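Short chain dehydrogenase/reductase (Acinetobacter baumannii, PDB 4IUY) is a short-chain dehydrogenase/reductase that probably catalyses a nicotinamide-cofactor-dependent oxidation or reduction. Local coordinates at residues D[38-50]-D[240-252]. Sequence-based numbering, arbitrary orientation.
Sequences GLGHHIAELFAKE and FDDLNGPLLLLAS
His42 NE2 of helix 38-49 gives its hydrogen to Asn244 OD1 at 2.7 Å, with an N-H...O angle of 162°. The bond falls on a lone pair in the carbonyl plane, and imidazole and amide lie nearly coplanar, 21° apart. On the other side of the amide the link is water-mediated: Asn244 ND2 donates to a water that also accepts from Lys49 NZ, and makes a weak bond to Asp241 OD1. That carboxylate oxygen sits at the imidazole edge, 3.3 Å from His42 CE1. Over one imidazole face, Phe240 CB stands almost on the ring normal, 3.4 Å from the centroid, so the ring is held by its edge and by a CH-pi contact. His42 CG, anti to the backbone N and beside the carbonyl carbon, carries the ring over Phe240 CB with NE2 at Asn244 OD1. The Phe240 ring in turn lies against the start of helix 38-49, Leu39 CA over its face. Further along, Leu46 packs its two methyls against the Asn244 amide, while Leu247 CD1 touches both Leu46 CD2 and Ile43 CG1. The edge of the Phe47 ring meets Ala251 CB, CE1 at 3.6 Å, and Leu248 CD2 also touches CE1, at 3.9 Å. Leu247 also touches Ile206 of strand 202-208, and Ile22 of the second subunit packs on Asn244. The helix axes cross at -59°, 11.2 Å apart at closest approach. Helix 38-49 follows the first strand of the parallel sheet, ordered 3-2-1-4-5-6-7, and helix 244-251 precedes the last, an arrangement characteristic of the Rossmann fold of short-chain dehydrogenases/reductases.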
ATOM      1  N   GLY D  38       8.450  -9.050 -27.889  1.00 41.69           N
ATOM      2  CA  GLY D  38       9.869  -8.937 -27.598  1.00 41.64           C
ATOM      3  C   GLY D  38      10.210  -9.437 -26.195  1.00 59.66           C
ATOM      4  O   GLY D  38      11.224 -10.102 -26.002  1.00 40.42           O
ATOM      5  N   LEU D  39       9.386  -9.087 -25.205  1.00 39.49           N
ATOM      6  CA  LEU D  39       9.597  -9.541 -23.830  1.00 59.31           C
ATOM      7  C   LEU D  39       9.449 -11.049 -23.728  1.00 52.32           C
ATOM      8  O   LEU D  39      10.259 -11.719 -23.087  1.00 46.10           O
ATOM      9  CB  LEU D  39       8.628  -8.862 -22.854  1.00 37.67           C
ATOM     10  CG  LEU D  39       8.789  -9.340 -21.411  1.00 57.35           C
ATOM     11  CD1 LEU D  39      10.231  -9.099 -20.926  1.00 38.25           C
ATOM     12  CD2 LEU D  39       7.760  -8.712 -20.482  1.00 49.95           C
ATOM     13  N   GLY D  40       8.416 -11.582 -24.367  1.00 42.56           N
ATOM     14  CA  GLY D  40       8.224 -13.015 -24.369  1.00 42.17           C
ATOM     15  C   GLY D  40       9.411 -13.768 -24.978  1.00 47.28           C
ATOM     16  O   GLY D  40       9.809 -14.813 -24.473  1.00 46.71           O
ATOM     17  N   HIS D  41       9.970 -13.238 -26.060  1.00 43.24           N
ATOM     18  CA  HIS D  41      11.154 -13.814 -26.717  1.00 41.57           C
ATOM     19  C   HIS D  41      12.363 -13.808 -25.776  1.00 46.94           C
ATOM     20  O   HIS D  41      13.146 -14.781 -25.673  1.00 40.91           O
ATOM     21  CB  HIS D  41      11.507 -12.996 -27.963  1.00 42.12           C
ATOM     22  CG  HIS D  41      10.799 -13.439 -29.207  1.00 46.01           C
ATOM     23  ND1 HIS D  41       9.445 -13.699 -29.244  1.00 45.34           N
ATOM     24  CD2 HIS D  41      11.258 -13.653 -30.467  1.00 44.46           C
ATOM     25  CE1 HIS D  41       9.099 -14.062 -30.470  1.00 46.57           C
ATOM     26  NE2 HIS D  41      10.179 -14.038 -31.229  1.00 46.11           N
ATOM     27  N   HIS D  42      12.522 -12.666 -25.126  1.00 40.09           N
ATOM     28  CA  HIS D  42      13.608 -12.460 -24.213  1.00 42.54           C
ATOM     29  C   HIS D  42      13.539 -13.481 -23.074  1.00 40.88           C
ATOM     30  O   HIS D  42      14.540 -14.104 -22.729  1.00 39.41           O
ATOM     31  CB  HIS D  42      13.570 -11.010 -23.658  1.00 40.46           C
ATOM     32  CG  HIS D  42      14.580 -10.769 -22.597  1.00 43.09           C
ATOM     33  ND1 HIS D  42      15.880 -10.405 -22.880  1.00 40.16           N
ATOM     34  CD2 HIS D  42      14.509 -10.905 -21.252  1.00 42.86           C
ATOM     35  CE1 HIS D  42      16.555 -10.290 -21.747  1.00 39.65           C
ATOM     36  NE2 HIS D  42      15.748 -10.595 -20.747  1.00 38.70           N
ATOM     37  N   ILE D  43      12.342 -13.641 -22.509  1.00 38.46           N
ATOM     38  CA  ILE D  43      12.129 -14.540 -21.390  1.00 37.97           C
ATOM     39  C   ILE D  43      12.442 -15.962 -21.810  1.00 53.04           C
ATOM     40  O   ILE D  43      13.174 -16.657 -21.100  1.00 38.71           O
ATOM     41  CB  ILE D  43      10.704 -14.437 -20.832  1.00 39.05           C
ATOM     42  CG1 ILE D  43      10.520 -13.072 -20.159  1.00 40.43           C
ATOM     43  CG2 ILE D  43      10.401 -15.571 -19.838  1.00 37.12           C
ATOM     44  CD1 ILE D  43       9.109 -12.836 -19.645  1.00 41.21           C
ATOM     45  N   ALA D  44      11.931 -16.366 -22.976  1.00 39.23           N
ATOM     46  CA  ALA D  44      12.202 -17.692 -23.496  1.00 41.50           C
ATOM     47  C   ALA D  44      13.688 -17.940 -23.624  1.00 40.58           C
ATOM     48  O   ALA D  44      14.198 -18.972 -23.198  1.00 40.91           O
ATOM     49  CB  ALA D  44      11.537 -17.893 -24.864  1.00 40.88           C
ATOM     50  N   GLU D  45      14.379 -16.955 -24.176  1.00 40.81           N
ATOM     51  CA  GLU D  45      15.792 -17.106 -24.432  1.00 41.86           C
ATOM     52  C   GLU D  45      16.588 -17.133 -23.138  1.00 41.18           C
ATOM     53  O   GLU D  45      17.553 -17.884 -23.018  1.00 46.98           O
ATOM     54  CB  GLU D  45      16.252 -16.004 -25.360  1.00 42.07           C
ATOM     55  CG  GLU D  45      17.580 -16.241 -25.962  1.00 71.75           C
ATOM     56  CD  GLU D  45      17.657 -15.719 -27.356  1.00 71.68           C
ATOM     57  OE1 GLU D  45      16.618 -15.278 -27.892  1.00 64.01           O
ATOM     58  OE2 GLU D  45      18.780 -15.681 -27.887  1.00 85.00           O
ATOM     59  N   LEU D  46      16.159 -16.334 -22.168  1.00 44.17           N
ATOM     60  CA  LEU D  46      16.778 -16.314 -20.851  1.00 42.27           C
ATOM     61  C   LEU D  46      16.741 -17.700 -20.175  1.00 50.45           C
ATOM     62  O   LEU D  46      17.774 -18.198 -19.729  1.00 40.68           O
ATOM     63  CB  LEU D  46      16.095 -15.272 -19.949  1.00 44.98           C
ATOM     64  CG  LEU D  46      16.483 -15.389 -18.467  1.00 50.15           C
ATOM     65  CD1 LEU D  46      17.950 -15.031 -18.284  1.00 46.02           C
ATOM     66  CD2 LEU D  46      15.617 -14.530 -17.580  1.00 52.20           C
ATOM     67  N   PHE D  47      15.568 -18.327 -20.088  1.00 44.68           N
ATOM     68  CA  PHE D  47      15.491 -19.635 -19.427  1.00 43.93           C
ATOM     69  C   PHE D  47      16.217 -20.739 -20.233  1.00 48.23           C
ATOM     70  O   PHE D  47      16.864 -21.607 -19.653  1.00 41.82           O
ATOM     71  CB  PHE D  47      14.037 -20.006 -19.080  1.00 47.02           C
ATOM     72  CG  PHE D  47      13.519 -19.299 -17.834  1.00 45.57           C
ATOM     73  CD1 PHE D  47      13.703 -19.856 -16.578  1.00 38.89           C
ATOM     74  CD2 PHE D  47      12.916 -18.051 -17.920  1.00 39.50           C
ATOM     75  CE1 PHE D  47      13.264 -19.207 -15.435  1.00 38.24           C
ATOM     76  CE2 PHE D  47      12.473 -17.389 -16.777  1.00 40.93           C
ATOM     77  CZ  PHE D  47      12.652 -17.965 -15.529  1.00 38.87           C
ATOM     78  N   ALA D  48      16.164 -20.659 -21.558  1.00 41.65           N
ATOM     79  CA  ALA D  48      16.887 -21.615 -22.407  1.00 46.19           C
ATOM     80  C   ALA D  48      18.397 -21.492 -22.194  1.00 54.65           C
ATOM     81  O   ALA D  48      19.089 -22.486 -22.047  1.00 44.23           O
ATOM     82  CB  ALA D  48      16.543 -21.395 -23.883  1.00 43.25           C
ATOM     83  N   LYS D  49      18.888 -20.258 -22.133  1.00 43.03           N
ATOM     84  CA  LYS D  49      20.299 -20.014 -21.873  1.00 45.69           C
ATOM     85  C   LYS D  49      20.703 -20.599 -20.518  1.00 47.42           C
ATOM     86  O   LYS D  49      21.813 -21.095 -20.362  1.00 44.64           O
ATOM     87  CB  LYS D  49      20.558 -18.516 -21.927  1.00 55.90           C
ATOM     88  CG  LYS D  49      21.968 -18.066 -22.234  1.00 60.80           C
ATOM     89  CD  LYS D  49      22.082 -16.614 -21.831  1.00 73.25           C
ATOM     90  CE  LYS D  49      20.836 -15.832 -22.313  1.00 78.68           C
ATOM     91  NZ  LYS D  49      20.675 -14.499 -21.659  1.00 82.49           N
ATOM     92  N   GLU D  50      19.782 -20.584 -19.559  1.00 44.74           N
ATOM     93  CA  GLU D  50      20.047 -21.160 -18.241  1.00 49.35           C
ATOM     94  C   GLU D  50      19.786 -22.684 -18.197  1.00 56.83           C
ATOM     95  O   GLU D  50      19.701 -23.272 -17.117  1.00 43.86           O
ATOM     96  CB  GLU D  50      19.238 -20.438 -17.148  1.00 41.91           C
ATOM     97  CG  GLU D  50      19.662 -18.985 -16.949  1.00 46.72           C
ATOM     98  CD  GLU D  50      21.134 -18.888 -16.603  1.00 61.13           C
ATOM     99  OE1 GLU D  50      21.574 -19.645 -15.713  1.00 65.95           O
ATOM    100  OE2 GLU D  50      21.863 -18.107 -17.261  1.00 66.98           O
ATOM    101  N   PHE D 240      15.027  -5.134 -20.862  1.00 40.52           N
ATOM    102  CA  PHE D 240      14.613  -6.534 -20.631  1.00 40.28           C
ATOM    103  C   PHE D 240      15.535  -7.240 -19.625  1.00 39.46           C
ATOM    104  O   PHE D 240      15.086  -7.984 -18.773  1.00 51.25           O
ATOM    105  CB  PHE D 240      14.609  -7.307 -21.953  1.00 44.56           C
ATOM    106  CG  PHE D 240      13.455  -6.968 -22.860  1.00 46.46           C
ATOM    107  CD1 PHE D 240      12.295  -6.392 -22.352  1.00 46.95           C
ATOM    108  CD2 PHE D 240      13.543  -7.208 -24.228  1.00 44.45           C
ATOM    109  CE1 PHE D 240      11.248  -6.087 -23.179  1.00 44.89           C
ATOM    110  CE2 PHE D 240      12.498  -6.901 -25.072  1.00 45.32           C
ATOM    111  CZ  PHE D 240      11.343  -6.347 -24.548  1.00 48.02           C
ATOM    112  N   ASP D 241      16.833  -6.988 -19.749  1.00 42.85           N
ATOM    113  CA  ASP D 241      17.840  -7.536 -18.854  1.00 45.64           C
ATOM    114  C   ASP D 241      17.619  -7.194 -17.394  1.00 49.98           C
ATOM    115  O   ASP D 241      18.040  -7.962 -16.513  1.00 42.66           O
ATOM    116  CB  ASP D 241      19.246  -7.072 -19.257  1.00 49.64           C
ATOM    117  CG  ASP D 241      19.820  -7.875 -20.393  1.00 63.49           C
ATOM    118  OD1 ASP D 241      19.376  -9.028 -20.593  1.00 71.92           O
ATOM    119  OD2 ASP D 241      20.737  -7.366 -21.064  1.00 67.35           O
ATOM    120  N   ASP D 242      16.952  -6.065 -17.131  1.00 37.88           N
ATOM    121  CA  ASP D 242      16.688  -5.683 -15.740  1.00 36.45           C
ATOM    122  C   ASP D 242      15.818  -6.724 -15.030  1.00 43.70           C
ATOM    123  O   ASP D 242      15.825  -6.782 -13.797  1.00 36.44           O
ATOM    124  CB  ASP D 242      16.024  -4.297 -15.652  1.00 35.88           C
ATOM    125  CG  ASP D 242      16.952  -3.170 -16.110  1.00 49.67           C
ATOM    126  OD1 ASP D 242      18.192  -3.361 -16.069  1.00 52.59           O
ATOM    127  OD2 ASP D 242      16.437  -2.093 -16.516  1.00 37.59           O
ATOM    128  N   LEU D 243      15.096  -7.532 -15.814  1.00 35.51           N
ATOM    129  CA  LEU D 243      14.125  -8.517 -15.317  1.00 39.30           C
ATOM    130  C   LEU D 243      14.702  -9.905 -15.023  1.00 37.84           C
ATOM    131  O   LEU D 243      14.072 -10.736 -14.364  1.00 41.85           O
ATOM    132  CB  LEU D 243      12.972  -8.689 -16.329  1.00 36.82           C
ATOM    133  CG  LEU D 243      12.364  -7.344 -16.737  1.00 42.99           C
ATOM    134  CD1 LEU D 243      11.235  -7.530 -17.753  1.00 47.22           C
ATOM    135  CD2 LEU D 243      11.888  -6.613 -15.491  1.00 37.67           C
ATOM    136  N   ASN D 244      15.891 -10.153 -15.537  1.00 36.57           N
ATOM    137  CA  ASN D 244      16.499 -11.460 -15.431  1.00 42.04           C
ATOM    138  C   ASN D 244      16.608 -11.949 -13.995  1.00 42.97           C
ATOM    139  O   ASN D 244      16.154 -13.050 -13.665  1.00 48.59           O
ATOM    140  CB  ASN D 244      17.840 -11.462 -16.159  1.00 39.31           C
ATOM    141  CG  ASN D 244      17.668 -11.296 -17.681  1.00 44.23           C
ATOM    142  OD1 ASN D 244      16.554 -11.129 -18.176  1.00 47.66           O
ATOM    143  ND2 ASN D 244      18.769 -11.321 -18.412  1.00 45.49           N
ATOM    144  N   GLY D 245      17.169 -11.104 -13.136  1.00 44.04           N
ATOM    145  CA  GLY D 245      17.352 -11.454 -11.741  1.00 37.24           C
ATOM    146  C   GLY D 245      16.069 -11.845 -11.027  1.00 35.01           C
ATOM    147  O   GLY D 245      16.010 -12.907 -10.422  1.00 35.36           O
ATOM    148  N   PRO D 246      15.055 -10.969 -11.046  1.00 34.34           N
ATOM    149  CA  PRO D 246      13.770 -11.320 -10.430  1.00 32.87           C
ATOM    150  C   PRO D 246      13.119 -12.577 -11.043  1.00 39.88           C
ATOM    151  O   PRO D 246      12.524 -13.371 -10.315  1.00 46.17           O
ATOM    152  CB  PRO D 246      12.904 -10.088 -10.707  1.00 32.96           C
ATOM    153  CG  PRO D 246      13.863  -8.960 -10.847  1.00 33.34           C
ATOM    154  CD  PRO D 246      15.097  -9.551 -11.487  1.00 33.69           C
ATOM    155  N   LEU D 247      13.226 -12.746 -12.355  1.00 42.87           N
ATOM    156  CA  LEU D 247      12.644 -13.920 -13.037  1.00 47.33           C
ATOM    157  C   LEU D 247      13.261 -15.213 -12.553  1.00 46.77           C
ATOM    158  O   LEU D 247      12.554 -16.186 -12.300  1.00 41.15           O
ATOM    159  CB  LEU D 247      12.800 -13.825 -14.556  1.00 41.34           C
ATOM    160  CG  LEU D 247      11.817 -12.907 -15.284  1.00 42.24           C
ATOM    161  CD1 LEU D 247      12.359 -12.593 -16.685  1.00 36.29           C
ATOM    162  CD2 LEU D 247      10.441 -13.552 -15.365  1.00 37.36           C
ATOM    163  N   LEU D 248      14.586 -15.217 -12.448  1.00 46.45           N
ATOM    164  CA  LEU D 248      15.307 -16.394 -12.010  1.00 37.78           C
ATOM    165  C   LEU D 248      15.058 -16.664 -10.531  1.00 37.46           C
ATOM    166  O   LEU D 248      14.886 -17.830 -10.132  1.00 40.85           O
ATOM    167  CB  LEU D 248      16.803 -16.271 -12.314  1.00 39.12           C
ATOM    168  CG  LEU D 248      17.216 -16.381 -13.787  1.00 63.49           C
ATOM    169  CD1 LEU D 248      18.704 -16.286 -13.951  1.00 41.88           C
ATOM    170  CD2 LEU D 248      16.704 -17.670 -14.426  1.00 41.31           C
ATOM    171  N   LEU D 249      14.988 -15.598  -9.736  1.00 36.21           N
ATOM    172  CA  LEU D 249      14.659 -15.714  -8.313  1.00 35.85           C
ATOM    173  C   LEU D 249      13.329 -16.432  -8.099  1.00 38.36           C
ATOM    174  O   LEU D 249      13.241 -17.348  -7.297  1.00 41.95           O
ATOM    175  CB  LEU D 249      14.580 -14.323  -7.660  1.00 36.41           C
ATOM    176  CG  LEU D 249      14.117 -14.249  -6.202  1.00 34.38           C
ATOM    177  CD1 LEU D 249      15.164 -14.876  -5.258  1.00 35.78           C
ATOM    178  CD2 LEU D 249      13.802 -12.827  -5.813  1.00 37.83           C
ATOM    179  N   LEU D 250      12.284 -15.971  -8.789  1.00 37.83           N
ATOM    180  CA  LEU D 250      10.922 -16.452  -8.576  1.00 34.23           C
ATOM    181  C   LEU D 250      10.634 -17.788  -9.264  1.00 45.85           C
ATOM    182  O   LEU D 250       9.566 -18.375  -9.061  1.00 40.53           O
ATOM    183  CB  LEU D 250       9.914 -15.394  -9.016  1.00 33.10           C
ATOM    184  CG  LEU D 250      10.031 -14.073  -8.248  1.00 43.69           C
ATOM    185  CD1 LEU D 250       9.025 -13.063  -8.791  1.00 41.59           C
ATOM    186  CD2 LEU D 250       9.844 -14.291  -6.731  1.00 32.17           C
ATOM    187  N   ALA D 251      11.561 -18.247 -10.111  1.00 37.88           N
ATOM    188  CA  ALA D 251      11.399 -19.523 -10.784  1.00 37.69           C
ATOM    189  C   ALA D 251      12.256 -20.626 -10.166  1.00 50.08           C
ATOM    190  O   ALA D 251      12.183 -21.785 -10.579  1.00 53.34           O
ATOM    191  CB  ALA D 251      11.699 -19.404 -12.254  1.00 38.23           C
ATOM    192  N   SER D 252      13.093 -20.278  -9.203  1.00 41.26           N
ATOM    193  CA  SER D 252      14.029 -21.264  -8.687  1.00 40.87           C
ATOM    194  C   SER D 252      13.850 -21.515  -7.187  1.00 54.88           C
ATOM    195  O   SER D 252      12.956 -20.963  -6.535  1.00 41.25           O
ATOM    196  CB  SER D 252      15.470 -20.850  -9.004  1.00 41.60           C
ATOM    197  OG  SER D 252      15.800 -19.584  -8.426  1.00 40.76           O
TER
HETATM  198  O   HOH W   1      19.278 -12.385 -21.389  1.00 60.07           O